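PDB 6H5L: similar to hydroxylamine oxidoreductase from Kuenenia stuttgartiensis, which probably acts as a multiheme c-type oxidoreductase, part of a large reductase complex in an anammox bacterium. Local coordinates for residues A[392-404]-A[443-457]. Residues are numbered along the deposited sequence; the frame is centred on the assembly and turned at random.
Sequences LLYPDAANRDPYP and YGMFLQMQDNPSDIE. With HEC (heme c), chain F.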
loop_
_atom_site.group_PDB
_atom_site.type_symbol
_atom_site.label_atom_id
_atom_site.label_comp_id
_atom_site.label_asym_id
_atom_site.label_seq_id
_atom_site.Cartn_x
_atom_site.Cartn_y
_atom_site.Cartn_z
ATOM N N LEU A 392 -50.291 -46.342 -45.131
ATOM C CA LEU A 392 -49.305 -47.275 -44.616
ATOM C C LEU A 392 -48.940 -47.008 -43.162
ATOM O O LEU A 392 -48.183 -47.785 -42.573
ATOM C CB LEU A 392 -48.051 -47.244 -45.491
ATOM C CG LEU A 392 -48.325 -47.541 -46.969
ATOM C CD1 LEU A 392 -47.052 -47.433 -47.779
ATOM C CD2 LEU A 392 -48.959 -48.913 -47.148
ATOM N N LEU A 393 -49.452 -45.928 -42.574
ATOM C CA LEU A 393 -49.233 -45.672 -41.157
ATOM C C LEU A 393 -49.889 -46.768 -40.324
ATOM O O LEU A 393 -51.080 -47.054 -40.481
ATOM C CB LEU A 393 -49.797 -44.304 -40.783
ATOM C CG LEU A 393 -49.327 -43.656 -39.483
ATOM C CD1 LEU A 393 -47.891 -43.176 -39.609
ATOM C CD2 LEU A 393 -50.253 -42.510 -39.130
ATOM N N TYR A 394 -49.111 -47.390 -39.439
ATOM C CA TYR A 394 -49.598 -48.501 -38.626
ATOM C C TYR A 394 -49.284 -48.234 -37.160
ATOM O O TYR A 394 -48.100 -48.073 -36.802
ATOM C CB TYR A 394 -48.983 -49.826 -39.081
ATOM C CG TYR A 394 -49.485 -51.025 -38.307
ATOM C CD1 TYR A 394 -50.702 -51.619 -38.619
ATOM C CD2 TYR A 394 -48.744 -51.561 -37.264
ATOM C CE1 TYR A 394 -51.166 -52.715 -37.912
ATOM C CE2 TYR A 394 -49.198 -52.656 -36.552
ATOM C CZ TYR A 394 -50.408 -53.229 -36.880
ATOM O OH TYR A 394 -50.860 -54.318 -36.171
ATOM N N PRO A 395 -50.294 -48.177 -36.274
ATOM C CA PRO A 395 -51.718 -48.257 -36.624
ATOM C C PRO A 395 -52.216 -46.975 -37.285
ATOM O O PRO A 395 -51.582 -45.931 -37.138
ATOM C CB PRO A 395 -52.405 -48.471 -35.267
ATOM C CG PRO A 395 -51.316 -48.903 -34.332
ATOM C CD PRO A 395 -50.092 -48.198 -34.818
ATOM N N ASP A 396 -53.334 -47.055 -38.002
ATOM C CA ASP A 396 -53.850 -45.883 -38.688
ATOM C C ASP A 396 -54.552 -44.953 -37.700
ATOM O O ASP A 396 -54.725 -45.269 -36.520
ATOM C CB ASP A 396 -54.793 -46.289 -39.823
ATOM C CG ASP A 396 -55.917 -47.204 -39.367
ATOM O OD1 ASP A 396 -56.147 -47.330 -38.147
ATOM O OD2 ASP A 396 -56.570 -47.809 -40.241
ATOM N N ALA A 397 -54.959 -43.785 -38.204
ATOM C CA ALA A 397 -55.605 -42.789 -37.357
ATOM C C ALA A 397 -56.894 -43.304 -36.732
ATOM O O ALA A 397 -57.326 -42.772 -35.702
ATOM C CB ALA A 397 -55.885 -41.519 -38.163
ATOM N N ALA A 398 -57.512 -44.325 -37.325
ATOM C CA ALA A 398 -58.745 -44.873 -36.776
ATOM C C ALA A 398 -58.497 -45.738 -35.546
ATOM O O ALA A 398 -59.335 -45.770 -34.638
ATOM C CB ALA A 398 -59.483 -45.680 -37.846
ATOM N N ASN A 399 -57.359 -46.426 -35.486
ATOM C CA ASN A 399 -57.045 -47.353 -34.403
ATOM C C ASN A 399 -55.955 -46.806 -33.483
ATOM O O ASN A 399 -55.081 -47.542 -33.019
ATOM C CB ASN A 399 -56.640 -48.715 -34.959
ATOM C CG ASN A 399 -57.778 -49.410 -35.680
ATOM O OD1 ASN A 399 -57.867 -49.370 -36.907
ATOM N ND2 ASN A 399 -58.661 -50.045 -34.918
ATOM N N ARG A 400 -55.995 -45.503 -33.213
ATOM C CA ARG A 400 -55.076 -44.885 -32.269
ATOM C C ARG A 400 -55.757 -43.665 -31.667
ATOM O O ARG A 400 -56.780 -43.189 -32.167
ATOM C CB ARG A 400 -53.745 -44.513 -32.935
ATOM C CG ARG A 400 -53.805 -43.316 -33.871
ATOM C CD ARG A 400 -52.476 -43.142 -34.593
ATOM N NE ARG A 400 -52.267 -41.773 -35.055
ATOM C CZ ARG A 400 -51.131 -41.334 -35.587
ATOM N NH1 ARG A 400 -50.101 -42.157 -35.724
ATOM N NH2 ARG A 400 -51.022 -40.072 -35.980
ATOM N N ASP A 401 -55.175 -43.165 -30.577
ATOM C CA ASP A 401 -55.744 -42.017 -29.892
ATOM C C ASP A 401 -55.793 -40.808 -30.825
ATOM O O ASP A 401 -54.951 -40.664 -31.717
ATOM C CB ASP A 401 -54.930 -41.674 -28.645
ATOM C CG ASP A 401 -55.353 -42.475 -27.432
ATOM O OD1 ASP A 401 -56.299 -43.281 -27.550
ATOM O OD2 ASP A 401 -54.734 -42.301 -26.359
ATOM N N PRO A 402 -56.774 -39.925 -30.646
ATOM C CA PRO A 402 -56.842 -38.723 -31.486
ATOM C C PRO A 402 -55.775 -37.703 -31.125
ATOM O O PRO A 402 -54.941 -37.949 -30.249
ATOM C CB PRO A 402 -58.250 -38.184 -31.207
ATOM C CG PRO A 402 -58.551 -38.654 -29.824
ATOM C CD PRO A 402 -57.905 -40.008 -29.704
ATOM N N TYR A 403 -55.793 -36.563 -31.810
ATOM C CA TYR A 403 -54.908 -35.463 -31.457
ATOM C C TYR A 403 -55.139 -35.073 -29.998
ATOM O O TYR A 403 -56.275 -35.142 -29.514
ATOM C CB TYR A 403 -55.161 -34.271 -32.385
ATOM C CG TYR A 403 -54.178 -33.129 -32.248
ATOM C CD1 TYR A 403 -52.964 -33.145 -32.922
ATOM C CD2 TYR A 403 -54.470 -32.031 -31.451
ATOM C CE1 TYR A 403 -52.065 -32.100 -32.802
ATOM C CE2 TYR A 403 -53.578 -30.981 -31.324
ATOM C CZ TYR A 403 -52.377 -31.021 -32.002
ATOM O OH TYR A 403 -51.486 -29.978 -31.879
ATOM N N PRO A 404 -54.093 -34.686 -29.266
ATOM C CA PRO A 404 -54.252 -34.426 -27.829
ATOM C C PRO A 404 -55.319 -33.376 -27.544
ATOM O O PRO A 404 -55.309 -32.281 -28.110
ATOM C CB PRO A 404 -52.858 -33.951 -27.397
ATOM C CG PRO A 404 -52.149 -33.589 -28.668
ATOM C CD PRO A 404 -52.697 -34.519 -29.697
ATOM N N TYR A 443 -46.549 -32.273 -30.871
ATOM C CA TYR A 443 -47.088 -32.798 -29.617
ATOM C C TYR A 443 -46.397 -34.092 -29.201
ATOM O O TYR A 443 -46.182 -34.330 -28.008
ATOM C CB TYR A 443 -48.595 -33.015 -29.742
ATOM C CG TYR A 443 -48.980 -34.089 -30.733
ATOM C CD1 TYR A 443 -49.116 -33.796 -32.082
ATOM C CD2 TYR A 443 -49.211 -35.393 -30.317
ATOM C CE1 TYR A 443 -49.468 -34.775 -32.991
ATOM C CE2 TYR A 443 -49.562 -36.376 -31.217
ATOM C CZ TYR A 443 -49.689 -36.063 -32.554
ATOM O OH TYR A 443 -50.040 -37.041 -33.457
ATOM N N GLY A 444 -46.044 -34.940 -30.170
ATOM C CA GLY A 444 -45.376 -36.193 -29.863
ATOM C C GLY A 444 -44.020 -36.023 -29.213
ATOM O O GLY A 444 -43.534 -36.951 -28.557
ATOM N N MET A 445 -43.396 -34.856 -29.386
ATOM C CA MET A 445 -42.166 -34.546 -28.669
ATOM C C MET A 445 -42.389 -34.534 -27.162
ATOM O O MET A 445 -41.467 -34.831 -26.393
ATOM C CB MET A 445 -41.638 -33.184 -29.123
ATOM C CG MET A 445 -40.138 -33.079 -29.259
ATOM S SD MET A 445 -39.584 -33.614 -30.886
ATOM C CE MET A 445 -37.823 -33.351 -30.728
ATOM N N PHE A 446 -43.605 -34.205 -26.728
ATOM C CA PHE A 446 -43.915 -33.930 -25.331
ATOM C C PHE A 446 -44.675 -35.060 -24.653
ATOM O O PHE A 446 -44.426 -35.349 -23.478
ATOM C CB PHE A 446 -44.740 -32.638 -25.219
ATOM C CG PHE A 446 -44.059 -31.415 -25.787
ATOM C CD1 PHE A 446 -43.907 -31.253 -27.155
ATOM C CD2 PHE A 446 -43.601 -30.413 -24.950
ATOM C CE1 PHE A 446 -43.287 -30.132 -27.672
ATOM C CE2 PHE A 446 -42.982 -29.289 -25.460
ATOM C CZ PHE A 446 -42.827 -29.148 -26.824
ATOM N N LEU A 447 -45.595 -35.706 -25.364
ATOM C CA LEU A 447 -46.499 -36.677 -24.768
ATOM C C LEU A 447 -46.696 -37.847 -25.720
ATOM O O LEU A 447 -46.772 -37.660 -26.937
ATOM C CB LEU A 447 -47.853 -36.034 -24.437
ATOM C CG LEU A 447 -48.984 -36.940 -23.953
ATOM C CD1 LEU A 447 -48.619 -37.604 -22.636
ATOM C CD2 LEU A 447 -50.276 -36.149 -23.822
ATOM N N GLN A 448 -46.771 -39.050 -25.157
ATOM C CA GLN A 448 -47.036 -40.264 -25.918
ATOM C C GLN A 448 -48.397 -40.814 -25.512
ATOM O O GLN A 448 -48.597 -41.197 -24.354
ATOM C CB GLN A 448 -45.947 -41.313 -25.693
ATOM C CG GLN A 448 -46.222 -42.633 -26.395
ATOM C CD GLN A 448 -46.311 -42.485 -27.899
ATOM O OE1 GLN A 448 -45.692 -41.599 -28.484
ATOM N NE2 GLN A 448 -47.088 -43.355 -28.535
ATOM N N MET A 449 -49.321 -40.848 -26.462
ATOM C CA MET A 449 -50.647 -41.402 -26.259
ATOM C C MET A 449 -50.696 -42.809 -26.852
ATOM O O MET A 449 -49.670 -43.381 -27.234
ATOM C CB MET A 449 -51.695 -40.463 -26.859
ATOM C CG MET A 449 -51.753 -39.110 -26.166
ATOM S SD MET A 449 -52.900 -37.966 -26.947
ATOM C CE MET A 449 -52.169 -37.855 -28.577
ATOM N N GLN A 450 -51.894 -43.382 -26.930
ATOM C CA GLN A 450 -52.049 -44.769 -27.365
ATOM C C GLN A 450 -51.707 -44.863 -28.847
ATOM O O GLN A 450 -52.529 -44.547 -29.710
ATOM C CB GLN A 450 -53.467 -45.255 -27.093
ATOM C CG GLN A 450 -53.602 -46.762 -27.007
ATOM C CD GLN A 450 -52.948 -47.330 -25.764
ATOM O OE1 GLN A 450 -51.815 -47.807 -25.809
ATOM N NE2 GLN A 450 -53.662 -47.282 -24.644
ATOM N N ASP A 451 -50.479 -45.302 -29.141
ATOM C CA ASP A 451 -49.981 -45.450 -30.509
ATOM C C ASP A 451 -50.058 -44.139 -31.291
ATOM O O ASP A 451 -50.272 -44.138 -32.506
ATOM C CB ASP A 451 -50.719 -46.569 -31.251
ATOM C CG ASP A 451 -50.436 -47.941 -30.663
ATOM O OD1 ASP A 451 -49.254 -48.234 -30.376
ATOM O OD2 ASP A 451 -51.393 -48.723 -30.480
ATOM N N ASN A 452 -49.878 -43.017 -30.599
ATOM C CA ASN A 452 -49.902 -41.699 -31.219
ATOM C C ASN A 452 -48.960 -40.773 -30.457
ATOM O O ASN A 452 -49.216 -40.458 -29.287
ATOM C CB ASN A 452 -51.326 -41.136 -31.241
ATOM C CG ASN A 452 -51.428 -39.813 -31.981
ATOM O OD1 ASN A 452 -50.461 -39.339 -32.578
ATOM N ND2 ASN A 452 -52.613 -39.215 -31.954
ATOM N N PRO A 453 -47.864 -40.309 -31.078
ATOM C CA PRO A 453 -47.491 -40.546 -32.478
ATOM C C PRO A 453 -46.900 -41.925 -32.749
ATOM O O PRO A 453 -46.739 -42.733 -31.833
ATOM C CB PRO A 453 -46.437 -39.470 -32.732
ATOM C CG PRO A 453 -45.773 -39.321 -31.414
ATOM C CD PRO A 453 -46.884 -39.442 -30.400
ATOM N N SER A 454 -46.584 -42.177 -34.017
ATOM C CA SER A 454 -45.894 -43.388 -34.424
ATOM C C SER A 454 -44.385 -43.180 -34.308
ATOM O O SER A 454 -43.905 -42.124 -33.888
ATOM C CB SER A 454 -46.292 -43.782 -35.846
ATOM O OG SER A 454 -45.970 -42.758 -36.772
ATOM N N ASP A 455 -43.622 -44.207 -34.683
ATOM C CA ASP A 455 -42.170 -44.116 -34.591
ATOM C C ASP A 455 -41.622 -43.077 -35.563
ATOM O O ASP A 455 -40.771 -42.260 -35.194
ATOM C CB ASP A 455 -41.540 -45.484 -34.855
ATOM C CG ASP A 455 -40.344 -45.754 -33.963
ATOM O OD1 ASP A 455 -39.750 -44.782 -33.452
ATOM O OD2 ASP A 455 -40.000 -46.942 -33.776
ATOM N N ILE A 456 -42.111 -43.080 -36.807
ATOM C CA ILE A 456 -41.520 -42.232 -37.839
ATOM C C ILE A 456 -41.919 -40.772 -37.648
ATOM O O ILE A 456 -41.196 -39.863 -38.076
ATOM C CB ILE A 456 -41.902 -42.757 -39.237
ATOM C CG1 ILE A 456 -40.947 -42.198 -40.293
ATOM C CG2 ILE A 456 -43.351 -42.418 -39.576
ATOM C CD1 ILE A 456 -41.082 -42.855 -41.645
ATOM N N GLU A 457 -43.068 -40.515 -37.014
ATOM C CA GLU A 457 -43.485 -39.136 -36.772
ATOM C C GLU A 457 -42.560 -38.440 -35.779
ATOM O O GLU A 457 -42.248 -37.252 -35.937
ATOM C CB GLU A 457 -44.932 -39.107 -36.278
ATOM C CG GLU A 457 -45.963 -39.263 -37.380
ATOM C CD GLU A 457 -47.363 -39.447 -36.838
ATOM O OE1 GLU A 457 -47.617 -40.489 -36.197
ATOM O OE2 GLU A 457 -48.206 -38.548 -37.041
HETATM FE FE HEC F . -40.954 -23.898 -24.012
HETATM C CHA HEC F . -40.502 -22.337 -26.986
HETATM C CHB HEC F . -44.095 -24.712 -24.743
HETATM C CHC HEC F . -40.884 -26.409 -21.558
HETATM C CHD HEC F . -38.046 -22.686 -22.770
HETATM N NA HEC F . -42.095 -23.562 -25.580
HETATM C C1A HEC F . -41.732 -22.921 -26.747
HETATM C C2A HEC F . -42.873 -22.989 -27.648
HETATM C C3A HEC F . -43.858 -23.641 -27.022
HETATM C C4A HEC F . -43.392 -24.018 -25.704
HETATM C CMA HEC F . -45.256 -23.943 -27.604
HETATM C CAA HEC F . -42.964 -22.413 -29.080
HETATM C CBA HEC F . -42.754 -20.904 -29.059
HETATM C CGA HEC F . -44.081 -20.217 -28.882
HETATM O O1A HEC F . -44.182 -19.378 -27.954
HETATM O O2A HEC F . -45.034 -20.513 -29.650
HETATM N NB HEC F . -42.283 -25.280 -23.218
HETATM C C1B HEC F . -43.504 -25.525 -23.800
HETATM C C2B HEC F . -44.030 -26.765 -23.267
HETATM C C3B HEC F . -43.130 -27.245 -22.371
HETATM C C4B HEC F . -42.020 -26.307 -22.337
HETATM C CMB HEC F . -45.400 -27.315 -23.732
HETATM C CAB HEC F . -43.120 -28.518 -21.475
HETATM C CBB HEC F . -44.483 -29.193 -21.190
HETATM N NC HEC F . -39.717 -24.434 -22.412
HETATM C C1C HEC F . -39.818 -25.536 -21.584
HETATM C C2C HEC F . -38.573 -25.666 -20.844
HETATM C C3C HEC F . -37.834 -24.573 -21.101
HETATM C C4C HEC F . -38.511 -23.819 -22.140
HETATM C CMC HEC F . -38.342 -26.689 -19.706
HETATM C CAC HEC F . -36.454 -24.200 -20.500
HETATM C CBC HEC F . -35.387 -25.262 -20.839
HETATM N ND HEC F . -39.483 -22.695 -24.776
HETATM C C1D HEC F . -38.363 -22.297 -24.056
HETATM C C2D HEC F . -37.577 -21.406 -24.880
HETATM C C3D HEC F . -38.347 -21.291 -26.208
HETATM C C4D HEC F . -39.514 -22.129 -26.046
HETATM C CMD HEC F . -36.252 -20.723 -24.475
HETATM C CAD HEC F . -37.981 -20.473 -27.468
HETATM C CBD HEC F . -36.556 -20.775 -27.921
HETATM C CGD HEC F . -36.248 -19.951 -29.141
HETATM O O1D HEC F . -37.201 -19.355 -29.701
HETATM O O2D HEC F . -35.061 -19.893 -29.552
HETATM O O HOH W 1 -54.154 -47.767 -30.628
HETATM O O HOH W 2 -39.825 -25.353 -25.041
#
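Arg400 and Glu457 form a salt bridge with guanidinium and carboxylate nearly coplanar, 12° apart. NH1 of Arg400 is 3.0 Å from OE1 of Glu457, on its syn side, while NH2 adds only weak bonds. On the anti side the same OE1 accepts from N and OG of Ser454, so three donors grip it; Ser454 is the N-cap of helix 455-476, and the bond from its backbone N to Glu457 OE1 is half of a capping box. Arg400 gets there with CG between backbone N and carbonyl carbon (chi1 73°), then runs extended, CD passing 3.2 Å from O of Asp451. The Asn452 amide stacks nearly parallel on one guanidinium face. With a leucine in place of Arg400, Glu457 would probably lose its cationic mate and the Asn452 amide the flat group it lies against.

One backbone bond and two side-chain-to-backbone bonds join the segments: Asp401 N donates almost straight to O of Gln450 (3.1 Å), and Gln450 N returns a bond to Asp401 OD2 from above the carboxylate plane, an oxygen also paired with Arg190. ND2 of Asn452 donates to O of Asp401 from above the carbonyl plane (2.8 Å). Tyr403 sets its edge toward the face of Tyr443 (centroids 5.0 Å apart, planes at 67°), and Pro404 CD makes a CH-pi contact 3.9 Å from the Tyr443 centroid. Met449, bent at its last torsion, brings CE within 3.6 Å of that Pro404 CD.

Phe446 borders a heme c, and Gln499 of the second subunit bonds to Asp451 N. The loop between helices 356-389 and 406-412 thus packs against helix 443-446, the type II turn 449-452 and the start of helix 455-476, with Trp183 of helix 182-189 touching both tyrosines and Ile456 meeting helix 480-513.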